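Local coordinates for tyrocidine synthetase 3 (Brevibacillus brevis, PDB 2JGP), which takes part in nonribosomal synthesis of the antibiotic tyrocidine, the crystallised bidomain joining a peptidyl carrier domain to a peptide bond-forming condensation domain, at residues A[45-50]-A[62-67]; A[13-18]-A[72-77]; A[374-379]-A[407-412]; A[332-337]-A[352-357]; A[282-287]-A[425-430]. All coordinates share one frame; numbering follows the deposited sequence.

Contact 1: residues A[45-50]-A[62-67]; sequences MRVLSS and RILFEK
Leu64 reaches from the short helix 61-66 to Val47 and Leu48 on helix 41-55, a purely apolar touch with no hydrogen bond across it. Its CB comes first, 4.4 Å from Leu48 CD2. From there CG, anti to the backbone N (chi1 -180°), carries the branch straight out from its own helix toward the other one. At the fork the two methyls part. CD2 does the touching, with Leu48 CD2 at 4.2 Å and Val47 CB at 4.4 Å, so it sits over the step between two consecutive residues of helix 41-55. Leu64 CD1 stays farther off, 5.4 Å from Val47 CG1. Both helices belong to the four-helix bundle of a carrier domain, and in this family the N-terminal end of the longer one bears the serine that receives phosphopantetheine. The backbones remain well apart, Leu48 CA and Leu64 CA being 8.4 Å from each other, and the methyls span the gap. Val47 also packs on Trp19 and Val22 of helix 10-23, while Leu64 leans on Leu73 of helix 70-79. Leu48 has Ile59 and Leu61 as further apolar neighbours.

Contact 2: residues A[13-18]-A[72-77]; sequences ARLAQV and ELAAFI
Leu15 of helix 10-23 plugs into helix 70-79 between Leu73, Ala74 and Ile77, joining the first and last helices of the carrier domain's four-helix bundle. Near the contact the two axes approach to 9.9 Å, with 130° between their N-to-C directions. All four touching residues are buried, and the packing across the interface is apolar. The two methyls of Leu15 divide the work. CD2 meets Leu73 CD2 at 3.8 Å, where the two leucine side chains cross at about a right angle; CD1 touches Ile77 CD1 at 3.9 Å, these two side chains reaching toward each other tip to tip. Leu73 takes up its place with CG anti to the backbone N (chi1 -167°), whereas Ile77 sends CG1 the other way, anti to its carbonyl carbon. Met51 of helix 41-55 packs against Leu15 as well, and Ile59 against both Leu73 and Ile77. Arg14 takes no part in the apolar contact; it forms a salt bridge with Asp406 and donates to Gly403 O, both in the condensation domain, while Trp11 and Phe86 make cation-pi contacts with its guanidinium. The remaining contact is between side chain and backbone: the small Ala74 lets Leu15 CD1 come down onto the main chain, 3.4 Å from Ala74 N and 3.9 Å from Ala74 CB.

Contact 3: residues A[374-379]-A[407-412]; sequences TLAMRN and YPFEEL
The Phe409 ring meets Ala376 with its edge: Ala376 CB lies near the ring plane, 4.3 Å from Phe409 CE1. Water 1 is also at the edge, in plane. Thr374 O comes at the ring obliquely, 3.7 Å from Phe409 CD1. A second aromatic, Phe428, meets the Phe409 ring with the planes inclined by about 50°. Phe409 reaches the strand with CG anti to the backbone N (chi1 -173°), which throws the ring off the first turn of helix 409-415. Pro408 holds the N-cap position there, and its O accepts from Leu412 N at 3.3 Å. No direct hydrogen bond joins 374-379 to 407-412. Instead water 1 can donate to Thr374 O at 3.0 Å and, weakly, to Tyr407 O at 3.5 Å; with more acceptors in reach than protons, the two bonds need not exist together. Leu427 packs on both Phe409 and Leu412. Strand 373-379 pairs with 350-356 through backbone bonds at Leu375, Met377 and Asn379. Thr374 to Arg378 end the condensation-domain core motif known as C5, and Tyr-Pro-Phe-Glu at 407-410 closes motif C6, so this contact brings together two sequence signatures of the family.

Contact 4: residues A[332-337]-A[352-357]; sequences VLLAAY and VGTPIT
A helix laid against a strand, as in the alpha/beta lobes of the chloramphenicol acetyltransferase-like fold of condensation domains, brings Leu334 and Tyr337 of helix 329-345 onto Val352 and Thr354 of strand 350-356. The two short segments run nearly antiparallel, 157° between their directions, with axes 11.1 Å apart. Val352 is central. Its CG1, anti to the backbone N (chi1 173°), is shared between two partners one helical turn apart: Leu334 CD1 at 4.1 Å and Tyr337 CE2 at 4.0 Å. The tyrosine is met at its edge, with Val352 CG1 near the ring plane; the other valine methyl, CG2, is 4.1 Å from the same CE2. Ring and valine cross obliquely, whereas Leu334 and Val352 slide past one another in opposite directions. Leu334 CD1 also reaches the next inward-pointing residue of the strand, lying 4.2 Å from Thr354 CG2, and so spans two residues on one side of it, with Gly353 separating the two. Tyr337 is buried, yet its hydroxyl has a partner, Thr430 OG1, and its ring meets that of Phe467. Strand 350-356 lies between 373-379 and 430-435, and Gly353 bonds the backbone of Thr430 and Phe432 in the latter. Helix 387-403 also packs on Leu334 and Ala335, and helix 312-325 on Val332 and Leu333.

Contact 5: residues A[282-287]-A[425-430]; sequences DDIPVL and NPLFDT
Ile284 and Leu427 open a side-by-side contact of two irregular loop segments in the condensation domain, their touching parts only 20° apart in direction; Asn-Pro-Leu at 425-427 ends the family's core motif C7. Apolar contacts lie toward both ends. Leu427 CD2 rests against Ile284 CD1 at 3.9 Å and Ile284 CG2 at 4.0 Å. At the other end, Leu287 CD2, on a side chain whose CG is anti to the backbone N (chi1 -176°), meets Thr430 CG2 at 4.1 Å; Thr430 OG1 is engaged by Tyr337. Water takes the place of direct hydrogen bonds between the loops. Water 2 donates to both Pro285 O and Leu427 O, at distances short enough to treat with caution. Water 3 accepts from Leu287 N at 2.9 Å and donates to Asp429 OD2 at 2.8 Å. Charge adds a further tie, because Arg424 forms a salt bridge with Asp429 OD2 and also bonds Leu287 O. Within 425-430, a weak Phe428 N to Pro426 O bond closes a classic gamma turn at Leu427, phi 72°. The second carboxylate oxygen, Asp429 OD1, accepts from Asn425 N at 2.9 Å, the donor facing the CG-OD1 bond almost end-on and the N-H almost straight at 174°.

From the N terminus, contact 2 closes a loop from helix 10-23 to helix 70-79, and the shorter loop of contact 1 lies wholly within it; they touch through Ser50 and Val18 and through Ile63 and Phe76, knitting the carrier bundle together. In the condensation domain, contact 5 closes a long loop from 282 to 430 that encloses contact 4 and then contact 3, which follow one another; no loops cross. Strands 350-356 and 373-379 join contacts 4 and 3, Arg378 to Asp282 links contact 3 with contact 5, and Gly353 N to Thr430 O links contact 4 with contact 5. Between the domains, contacts 2 and 3 approach to about 7 Å at their nearest atoms.

Contact 1: residues A[45-50]-A[62-67]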
# COMPACT_ATOMS: atom_id res chain seq x y z
N MET A 45 5.75 32.97 -10.72
CA MET A 45 4.99 32.69 -11.94
C MET A 45 5.48 31.41 -12.63
O MET A 45 4.68 30.66 -13.20
CB MET A 45 5.03 33.89 -12.89
CG MET A 45 4.19 35.07 -12.38
SD MET A 45 4.14 36.49 -13.48
CE MET A 45 5.86 36.99 -13.52
N ARG A 46 6.78 31.16 -12.57
CA ARG A 46 7.35 29.91 -13.09
C ARG A 46 6.86 28.68 -12.31
O ARG A 46 6.64 27.63 -12.90
CB ARG A 46 8.87 29.95 -13.09
CG ARG A 46 9.49 30.86 -14.13
CD ARG A 46 10.98 30.97 -13.91
NE ARG A 46 11.68 31.55 -15.06
CZ ARG A 46 12.95 31.95 -15.05
NH1 ARG A 46 13.70 31.85 -13.95
NH2 ARG A 46 13.49 32.46 -16.15
N VAL A 47 6.72 28.82 -10.99
CA VAL A 47 6.17 27.73 -10.17
C VAL A 47 4.73 27.42 -10.59
O VAL A 47 4.35 26.26 -10.73
CB VAL A 47 6.22 28.05 -8.66
CG1 VAL A 47 5.35 27.07 -7.86
CG2 VAL A 47 7.66 28.02 -8.16
N LEU A 48 3.94 28.47 -10.78
CA LEU A 48 2.56 28.32 -11.24
C LEU A 48 2.51 27.60 -12.59
O LEU A 48 1.70 26.70 -12.80
CB LEU A 48 1.87 29.68 -11.35
CG LEU A 48 1.83 30.55 -10.09
CD1 LEU A 48 1.06 31.82 -10.37
CD2 LEU A 48 1.24 29.79 -8.92
N SER A 49 3.38 28.03 -13.51
CA SER A 49 3.48 27.43 -14.83
C SER A 49 3.86 25.96 -14.76
O SER A 49 3.27 25.12 -15.44
CB SER A 49 4.49 28.18 -15.69
OG SER A 49 4.03 29.48 -16.00
N SER A 50 4.87 25.64 -13.93
CA SER A 50 5.35 24.26 -13.79
C SER A 50 4.29 23.32 -13.22
O SER A 50 4.19 22.17 -13.67
CB SER A 50 6.59 24.20 -12.91
OG SER A 50 7.68 24.84 -13.54
N ARG A 62 -2.07 34.98 -6.52
CA ARG A 62 -2.52 35.50 -5.22
C ARG A 62 -2.42 34.49 -4.08
O ARG A 62 -2.11 34.86 -2.95
CB ARG A 62 -3.96 36.03 -5.29
CG ARG A 62 -4.92 35.24 -6.17
CD ARG A 62 -4.91 35.74 -7.63
NE ARG A 62 -6.24 36.16 -8.08
CZ ARG A 62 -6.47 37.01 -9.09
NH1 ARG A 62 -5.47 37.56 -9.78
NH2 ARG A 62 -7.72 37.33 -9.40
N ILE A 63 -2.69 33.22 -4.37
CA ILE A 63 -2.63 32.16 -3.37
C ILE A 63 -1.19 31.82 -2.97
O ILE A 63 -0.91 31.56 -1.80
CB ILE A 63 -3.36 30.90 -3.85
CG1 ILE A 63 -4.86 31.18 -4.02
CG2 ILE A 63 -3.14 29.75 -2.89
CD1 ILE A 63 -5.56 31.57 -2.73
N LEU A 64 -0.27 31.82 -3.93
CA LEU A 64 1.15 31.60 -3.62
C LEU A 64 1.67 32.70 -2.70
O LEU A 64 2.43 32.44 -1.76
CB LEU A 64 1.99 31.54 -4.90
CG LEU A 64 3.50 31.31 -4.74
CD1 LEU A 64 3.83 30.20 -3.74
CD2 LEU A 64 4.13 31.00 -6.10
N PHE A 65 1.26 33.94 -2.95
CA PHE A 65 1.60 35.04 -2.05
C PHE A 65 0.97 34.84 -0.67
O PHE A 65 1.62 35.03 0.35
CB PHE A 65 1.16 36.38 -2.64
CG PHE A 65 2.15 36.97 -3.60
CD1 PHE A 65 1.80 37.24 -4.92
CD2 PHE A 65 3.44 37.27 -3.19
CE1 PHE A 65 2.72 37.81 -5.80
CE2 PHE A 65 4.36 37.83 -4.07
CZ PHE A 65 4.00 38.10 -5.38
N GLU A 66 -0.31 34.46 -0.67
CA GLU A 66 -1.08 34.27 0.55
C GLU A 66 -0.61 33.06 1.35
O GLU A 66 -0.57 33.10 2.57
CB GLU A 66 -2.55 34.11 0.18
CG GLU A 66 -3.53 34.04 1.34
CD GLU A 66 -4.97 33.95 0.86
OE1 GLU A 66 -5.40 34.85 0.12
OE2 GLU A 66 -5.66 32.98 1.22
N LYS A 67 -0.23 32.00 0.64
CA LYS A 67 0.17 30.73 1.24
C LYS A 67 1.60 30.40 0.78
O LYS A 67 1.80 29.52 -0.05
CB LYS A 67 -0.78 29.62 0.79
CG LYS A 67 -2.26 29.92 0.92
CD LYS A 67 -2.77 29.83 2.35
CE LYS A 67 -4.29 29.69 2.38
NZ LYS A 67 -4.77 29.33 3.73

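Contact 2: residues A[13-18]-A[72-77]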
# COMPACT_ATOMS: atom_id res chain seq x y z
N ALA A 13 5.23 16.77 -1.59
CA ALA A 13 6.29 16.19 -2.41
C ALA A 13 6.33 16.83 -3.80
O ALA A 13 7.39 17.24 -4.26
CB ALA A 13 6.11 14.68 -2.53
N ARG A 14 5.18 16.92 -4.46
CA ARG A 14 5.10 17.48 -5.81
C ARG A 14 5.57 18.93 -5.84
O ARG A 14 6.37 19.32 -6.68
CB ARG A 14 3.67 17.39 -6.35
CG ARG A 14 3.25 15.98 -6.70
CD ARG A 14 1.78 15.87 -7.02
NE ARG A 14 1.47 14.54 -7.52
CZ ARG A 14 0.25 13.99 -7.51
NH1 ARG A 14 -0.79 14.65 -7.03
NH2 ARG A 14 0.09 12.76 -7.97
N LEU A 15 5.07 19.73 -4.90
CA LEU A 15 5.43 21.13 -4.82
C LEU A 15 6.91 21.33 -4.53
O LEU A 15 7.56 22.15 -5.18
CB LEU A 15 4.60 21.84 -3.74
CG LEU A 15 3.18 22.22 -4.14
CD1 LEU A 15 2.32 22.52 -2.90
CD2 LEU A 15 3.20 23.42 -5.10
N ALA A 16 7.42 20.59 -3.55
CA ALA A 16 8.82 20.73 -3.13
C ALA A 16 9.75 20.48 -4.30
O ALA A 16 10.72 21.20 -4.48
CB ALA A 16 9.12 19.78 -1.99
N GLN A 17 9.44 19.45 -5.08
CA GLN A 17 10.19 19.11 -6.30
C GLN A 17 10.20 20.26 -7.30
O GLN A 17 11.25 20.60 -7.84
CB GLN A 17 9.59 17.83 -6.91
CG GLN A 17 9.79 17.62 -8.42
CD GLN A 17 8.52 17.89 -9.25
OE1 GLN A 17 7.36 17.65 -8.82
NE2 GLN A 17 8.74 18.38 -10.46
N VAL A 18 9.04 20.84 -7.55
CA VAL A 18 8.93 21.98 -8.45
C VAL A 18 9.71 23.21 -7.94
O VAL A 18 10.40 23.85 -8.72
CB VAL A 18 7.45 22.35 -8.73
CG1 VAL A 18 7.35 23.70 -9.42
CG2 VAL A 18 6.80 21.26 -9.60
N GLU A 72 1.35 25.10 3.55
CA GLU A 72 0.13 25.88 3.34
C GLU A 72 -0.41 25.70 1.92
O GLU A 72 -1.62 25.58 1.73
CB GLU A 72 0.38 27.36 3.58
CG GLU A 72 0.64 27.73 5.01
CD GLU A 72 1.03 29.18 5.14
OE1 GLU A 72 0.18 29.97 5.57
OE2 GLU A 72 2.17 29.54 4.76
N LEU A 73 0.49 25.73 0.95
CA LEU A 73 0.10 25.65 -0.46
C LEU A 73 -0.38 24.25 -0.81
O LEU A 73 -1.35 24.10 -1.56
CB LEU A 73 1.28 26.06 -1.36
CG LEU A 73 0.99 26.35 -2.84
CD1 LEU A 73 -0.03 27.47 -3.01
CD2 LEU A 73 2.29 26.72 -3.53
N ALA A 74 0.27 23.23 -0.26
CA ALA A 74 -0.22 21.85 -0.41
C ALA A 74 -1.62 21.67 0.18
O ALA A 74 -2.48 21.04 -0.44
CB ALA A 74 0.74 20.86 0.24
N ALA A 75 -1.85 22.22 1.37
CA ALA A 75 -3.17 22.20 1.99
C ALA A 75 -4.23 22.87 1.09
O ALA A 75 -5.34 22.35 0.94
CB ALA A 75 -3.14 22.88 3.36
N PHE A 76 -3.88 24.01 0.51
CA PHE A 76 -4.78 24.69 -0.42
C PHE A 76 -5.17 23.78 -1.59
O PHE A 76 -6.35 23.67 -1.93
CB PHE A 76 -4.15 25.98 -0.95
CG PHE A 76 -4.89 26.58 -2.11
CD1 PHE A 76 -5.95 27.43 -1.90
CD2 PHE A 76 -4.52 26.27 -3.42
CE1 PHE A 76 -6.63 27.98 -2.97
CE2 PHE A 76 -5.21 26.81 -4.50
CZ PHE A 76 -6.26 27.68 -4.27
N ILE A 77 -4.18 23.11 -2.19
CA ILE A 77 -4.45 22.21 -3.32
C ILE A 77 -5.34 21.05 -2.89
O ILE A 77 -6.26 20.67 -3.63
CB ILE A 77 -3.16 21.64 -3.93
CG1 ILE A 77 -2.28 22.75 -4.51
CG2 ILE A 77 -3.50 20.62 -5.04
CD1 ILE A 77 -0.93 22.25 -5.00

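Contact 3: residues A[374-379]-A[407-412]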
# COMPACT_ATOMS: atom_id res chain seq x y z
N THR A 374 0.92 -0.69 -6.05
CA THR A 374 2.33 -1.04 -5.90
C THR A 374 3.14 -0.13 -6.82
O THR A 374 2.74 0.14 -7.96
CB THR A 374 2.61 -2.51 -6.23
OG1 THR A 374 1.78 -3.35 -5.43
CG2 THR A 374 4.08 -2.86 -5.95
N LEU A 375 4.25 0.36 -6.29
CA LEU A 375 5.19 1.13 -7.08
C LEU A 375 6.42 0.27 -7.33
O LEU A 375 6.93 -0.35 -6.41
CB LEU A 375 5.61 2.39 -6.33
CG LEU A 375 4.47 3.25 -5.77
CD1 LEU A 375 5.07 4.44 -5.01
CD2 LEU A 375 3.52 3.71 -6.87
N ALA A 376 6.88 0.23 -8.58
CA ALA A 376 8.13 -0.43 -8.92
C ALA A 376 9.26 0.54 -8.62
O ALA A 376 9.51 1.47 -9.39
CB ALA A 376 8.14 -0.82 -10.38
N MET A 377 9.94 0.33 -7.49
CA MET A 377 10.99 1.24 -7.06
C MET A 377 12.35 0.77 -7.58
O MET A 377 12.84 -0.28 -7.17
CB MET A 377 11.00 1.32 -5.53
CG MET A 377 11.57 2.59 -4.99
SD MET A 377 10.45 3.99 -5.21
CE MET A 377 9.29 3.80 -3.88
N ARG A 378 12.93 1.56 -8.48
CA ARG A 378 14.22 1.22 -9.09
C ARG A 378 15.34 2.05 -8.47
O ARG A 378 15.24 3.28 -8.39
CB ARG A 378 14.18 1.46 -10.60
CG ARG A 378 15.47 1.10 -11.33
CD ARG A 378 15.32 1.34 -12.81
NE ARG A 378 16.49 0.92 -13.58
CZ ARG A 378 16.50 0.73 -14.89
NH1 ARG A 378 15.40 0.93 -15.62
NH2 ARG A 378 17.61 0.34 -15.50
N ASN A 379 16.41 1.38 -8.06
CA ASN A 379 17.58 2.04 -7.50
C ASN A 379 18.85 1.36 -7.98
O ASN A 379 18.81 0.23 -8.46
CB ASN A 379 17.51 2.03 -5.98
CG ASN A 379 16.55 3.07 -5.44
OD1 ASN A 379 15.45 2.75 -4.99
ND2 ASN A 379 16.96 4.33 -5.51
N TYR A 407 -0.79 6.55 -11.47
CA TYR A 407 -0.72 5.75 -12.68
C TYR A 407 -0.83 4.29 -12.24
O TYR A 407 0.05 3.79 -11.56
CB TYR A 407 0.60 6.00 -13.39
CG TYR A 407 0.76 5.27 -14.71
CD1 TYR A 407 -0.12 5.51 -15.76
CD2 TYR A 407 1.80 4.37 -14.91
CE1 TYR A 407 0.02 4.85 -16.97
CE2 TYR A 407 1.95 3.71 -16.12
CZ TYR A 407 1.06 3.95 -17.14
OH TYR A 407 1.22 3.30 -18.34
N PRO A 408 -1.95 3.61 -12.59
CA PRO A 408 -2.15 2.21 -12.20
C PRO A 408 -1.01 1.29 -12.63
O PRO A 408 -0.57 1.34 -13.77
CB PRO A 408 -3.44 1.83 -12.93
CG PRO A 408 -4.16 3.11 -13.13
CD PRO A 408 -3.09 4.14 -13.35
N PHE A 409 -0.56 0.44 -11.71
CA PHE A 409 0.47 -0.56 -12.02
C PHE A 409 0.04 -1.43 -13.21
O PHE A 409 0.88 -1.84 -14.00
CB PHE A 409 0.78 -1.43 -10.80
CG PHE A 409 1.95 -2.35 -11.00
CD1 PHE A 409 3.25 -1.86 -10.98
CD2 PHE A 409 1.75 -3.71 -11.24
CE1 PHE A 409 4.33 -2.71 -11.19
CE2 PHE A 409 2.84 -4.56 -11.44
CZ PHE A 409 4.12 -4.06 -11.42
N GLU A 410 -1.27 -1.67 -13.33
CA GLU A 410 -1.84 -2.45 -14.44
C GLU A 410 -1.55 -1.82 -15.80
O GLU A 410 -1.30 -2.54 -16.77
CB GLU A 410 -3.37 -2.58 -14.29
CG GLU A 410 -3.83 -3.39 -13.08
CD GLU A 410 -3.87 -2.59 -11.79
OE1 GLU A 410 -3.99 -1.35 -11.86
OE2 GLU A 410 -3.78 -3.21 -10.71
N GLU A 411 -1.62 -0.49 -15.87
CA GLU A 411 -1.32 0.23 -17.11
C GLU A 411 0.16 0.16 -17.46
O GLU A 411 0.52 -0.01 -18.63
CB GLU A 411 -1.76 1.69 -17.00
CG GLU A 411 -3.27 1.88 -16.96
CD GLU A 411 -3.95 1.32 -18.19
OE1 GLU A 411 -3.41 1.50 -19.31
OE2 GLU A 411 -5.02 0.69 -18.04
N LEU A 412 1.02 0.29 -16.45
CA LEU A 412 2.47 0.25 -16.65
C LEU A 412 2.91 -1.08 -17.26
O LEU A 412 3.68 -1.10 -18.22
CB LEU A 412 3.20 0.47 -15.33
CG LEU A 412 4.73 0.45 -15.38
CD1 LEU A 412 5.28 1.44 -16.39
CD2 LEU A 412 5.30 0.71 -13.99
O HOH W 1 2.68 1.88 -10.36

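Contact 4: residues A[332-337]-A[352-357]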
# COMPACT_ATOMS: atom_id res chain seq x y z
N VAL A 332 15.34 4.54 4.83
CA VAL A 332 16.61 3.99 5.31
C VAL A 332 16.60 2.47 5.14
O VAL A 332 17.52 1.88 4.59
CB VAL A 332 16.84 4.35 6.80
CG1 VAL A 332 18.03 3.57 7.38
CG2 VAL A 332 17.06 5.87 6.95
N LEU A 333 15.52 1.85 5.61
CA LEU A 333 15.35 0.39 5.50
C LEU A 333 15.27 -0.09 4.04
O LEU A 333 15.86 -1.11 3.69
CB LEU A 333 14.11 -0.05 6.26
CG LEU A 333 14.09 0.23 7.76
CD1 LEU A 333 12.73 -0.14 8.33
CD2 LEU A 333 15.20 -0.52 8.47
N LEU A 334 14.55 0.65 3.20
CA LEU A 334 14.49 0.31 1.78
C LEU A 334 15.88 0.40 1.16
O LEU A 334 16.27 -0.44 0.35
CB LEU A 334 13.52 1.24 1.03
CG LEU A 334 13.42 1.04 -0.49
CD1 LEU A 334 13.03 -0.40 -0.85
CD2 LEU A 334 12.44 2.05 -1.08
N ALA A 335 16.62 1.45 1.54
CA ALA A 335 17.98 1.62 1.08
C ALA A 335 18.85 0.44 1.52
O ALA A 335 19.57 -0.13 0.71
CB ALA A 335 18.55 2.94 1.62
N ALA A 336 18.76 0.07 2.80
CA ALA A 336 19.51 -1.07 3.34
C ALA A 336 19.10 -2.38 2.65
O ALA A 336 19.93 -3.26 2.41
CB ALA A 336 19.30 -1.19 4.85
N TYR A 337 17.82 -2.49 2.33
CA TYR A 337 17.33 -3.68 1.65
C TYR A 337 17.92 -3.77 0.24
O TYR A 337 18.36 -4.84 -0.17
CB TYR A 337 15.80 -3.68 1.63
CG TYR A 337 15.20 -4.93 1.02
CD1 TYR A 337 15.49 -6.18 1.55
CD2 TYR A 337 14.34 -4.85 -0.07
CE1 TYR A 337 14.94 -7.33 1.00
CE2 TYR A 337 13.79 -6.00 -0.63
CZ TYR A 337 14.09 -7.23 -0.09
OH TYR A 337 13.56 -8.38 -0.64
N VAL A 352 12.50 -2.99 -6.65
CA VAL A 352 11.80 -3.56 -5.50
C VAL A 352 10.37 -3.03 -5.50
O VAL A 352 10.16 -1.83 -5.56
CB VAL A 352 12.47 -3.15 -4.18
CG1 VAL A 352 11.62 -3.59 -2.98
CG2 VAL A 352 13.90 -3.73 -4.10
N GLY A 353 9.39 -3.93 -5.42
CA GLY A 353 7.99 -3.53 -5.31
C GLY A 353 7.70 -2.96 -3.94
O GLY A 353 8.05 -3.56 -2.94
N THR A 354 7.09 -1.78 -3.89
CA THR A 354 6.69 -1.18 -2.62
C THR A 354 5.20 -0.85 -2.61
O THR A 354 4.75 0.11 -3.25
CB THR A 354 7.50 0.09 -2.30
OG1 THR A 354 7.35 1.05 -3.36
CG2 THR A 354 8.98 -0.24 -2.12
N PRO A 355 4.40 -1.65 -1.89
CA PRO A 355 2.99 -1.32 -1.75
C PRO A 355 2.76 -0.00 -1.02
O PRO A 355 3.49 0.33 -0.09
CB PRO A 355 2.42 -2.51 -0.96
CG PRO A 355 3.41 -3.62 -1.18
CD PRO A 355 4.73 -2.93 -1.23
N ILE A 356 1.75 0.74 -1.47
CA ILE A 356 1.30 1.97 -0.82
C ILE A 356 -0.20 1.83 -0.61
O ILE A 356 -0.84 1.01 -1.26
CB ILE A 356 1.59 3.23 -1.67
CG1 ILE A 356 0.96 3.11 -3.07
CG2 ILE A 356 3.09 3.46 -1.76
CD1 ILE A 356 1.11 4.38 -3.91
N THR A 357 -0.76 2.62 0.30
CA THR A 357 -2.18 2.48 0.63
C THR A 357 -3.09 2.90 -0.53
O THR A 357 -4.19 2.39 -0.68
CB THR A 357 -2.57 3.33 1.87
OG1 THR A 357 -2.49 4.72 1.54
CG2 THR A 357 -1.66 3.02 3.06

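Contact 5: residues A[282-287]-A[425-430]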
# COMPACT_ATOMS: atom_id res chain seq x y z
N ASP A 282 15.03 1.99 -20.55
CA ASP A 282 16.26 1.29 -20.93
C ASP A 282 16.16 -0.22 -20.60
O ASP A 282 15.05 -0.78 -20.61
CB ASP A 282 17.46 1.95 -20.23
CG ASP A 282 17.35 1.94 -18.72
OD1 ASP A 282 18.39 1.94 -18.04
OD2 ASP A 282 16.21 1.94 -18.21
N ASP A 283 17.29 -0.86 -20.31
CA ASP A 283 17.32 -2.30 -20.04
C ASP A 283 16.81 -2.60 -18.64
O ASP A 283 17.47 -2.27 -17.65
CB ASP A 283 18.75 -2.85 -20.20
CG ASP A 283 19.51 -2.21 -21.34
OD1 ASP A 283 19.01 -2.25 -22.49
OD2 ASP A 283 20.60 -1.66 -21.09
N ILE A 284 15.63 -3.22 -18.55
CA ILE A 284 15.01 -3.53 -17.26
C ILE A 284 15.69 -4.73 -16.60
O ILE A 284 15.69 -5.82 -17.17
CB ILE A 284 13.50 -3.82 -17.40
CG1 ILE A 284 12.77 -2.58 -17.94
CG2 ILE A 284 12.90 -4.26 -16.06
CD1 ILE A 284 11.28 -2.80 -18.14
N PRO A 285 16.27 -4.53 -15.40
CA PRO A 285 17.05 -5.59 -14.76
C PRO A 285 16.19 -6.69 -14.14
O PRO A 285 15.14 -6.40 -13.56
CB PRO A 285 17.81 -4.85 -13.67
CG PRO A 285 16.92 -3.73 -13.31
CD PRO A 285 16.24 -3.31 -14.58
N VAL A 286 16.64 -7.93 -14.26
CA VAL A 286 16.02 -9.07 -13.59
C VAL A 286 16.89 -9.46 -12.40
O VAL A 286 18.08 -9.72 -12.57
CB VAL A 286 15.86 -10.27 -14.55
CG1 VAL A 286 15.10 -11.39 -13.87
CG2 VAL A 286 15.16 -9.84 -15.83
N LEU A 287 16.29 -9.50 -11.21
CA LEU A 287 17.01 -9.84 -9.98
C LEU A 287 17.55 -11.26 -10.05
O LEU A 287 16.81 -12.20 -10.31
CB LEU A 287 16.08 -9.70 -8.77
CG LEU A 287 16.67 -9.92 -7.37
CD1 LEU A 287 17.71 -8.86 -7.03
CD2 LEU A 287 15.56 -9.93 -6.34
N ASN A 425 7.62 -12.49 -11.67
CA ASN A 425 6.61 -11.44 -11.74
C ASN A 425 7.09 -10.25 -12.56
O ASN A 425 8.30 -10.03 -12.68
CB ASN A 425 6.22 -11.01 -10.33
CG ASN A 425 5.36 -12.04 -9.63
OD1 ASN A 425 4.15 -12.12 -9.88
ND2 ASN A 425 5.97 -12.84 -8.76
N PRO A 426 6.15 -9.48 -13.12
CA PRO A 426 6.54 -8.34 -13.94
C PRO A 426 7.23 -7.25 -13.12
O PRO A 426 6.79 -6.93 -12.00
CB PRO A 426 5.22 -7.85 -14.55
CG PRO A 426 4.15 -8.37 -13.67
CD PRO A 426 4.68 -9.62 -13.03
N LEU A 427 8.33 -6.73 -13.66
CA LEU A 427 9.10 -5.61 -13.12
C LEU A 427 9.91 -5.90 -11.85
O LEU A 427 11.04 -5.44 -11.74
CB LEU A 427 8.22 -4.36 -12.92
CG LEU A 427 7.92 -3.57 -14.20
CD1 LEU A 427 7.01 -2.40 -13.90
CD2 LEU A 427 9.21 -3.09 -14.87
N PHE A 428 9.34 -6.64 -10.90
CA PHE A 428 10.06 -6.98 -9.66
C PHE A 428 9.69 -8.37 -9.13
O PHE A 428 8.56 -8.84 -9.30
CB PHE A 428 9.82 -5.92 -8.58
CG PHE A 428 8.37 -5.60 -8.34
CD1 PHE A 428 7.61 -6.37 -7.46
CD2 PHE A 428 7.77 -4.54 -8.99
CE1 PHE A 428 6.27 -6.08 -7.25
CE2 PHE A 428 6.43 -4.25 -8.78
CZ PHE A 428 5.68 -5.02 -7.90
N ASP A 429 10.66 -9.01 -8.49
CA ASP A 429 10.48 -10.34 -7.90
C ASP A 429 10.60 -10.34 -6.38
O ASP A 429 10.58 -11.39 -5.75
CB ASP A 429 11.49 -11.30 -8.52
CG ASP A 429 11.14 -11.65 -9.93
OD1 ASP A 429 10.01 -12.14 -10.14
OD2 ASP A 429 11.96 -11.41 -10.83
N THR A 430 10.71 -9.15 -5.81
CA THR A 430 10.68 -9.00 -4.37
C THR A 430 9.86 -7.76 -4.00
O THR A 430 9.76 -6.83 -4.79
CB THR A 430 12.09 -8.90 -3.77
OG1 THR A 430 12.00 -8.82 -2.35
CG2 THR A 430 12.83 -7.67 -4.30
O HOH W 2 12.96 -6.94 -12.55
O HOH W 3 13.44 -9.00 -10.84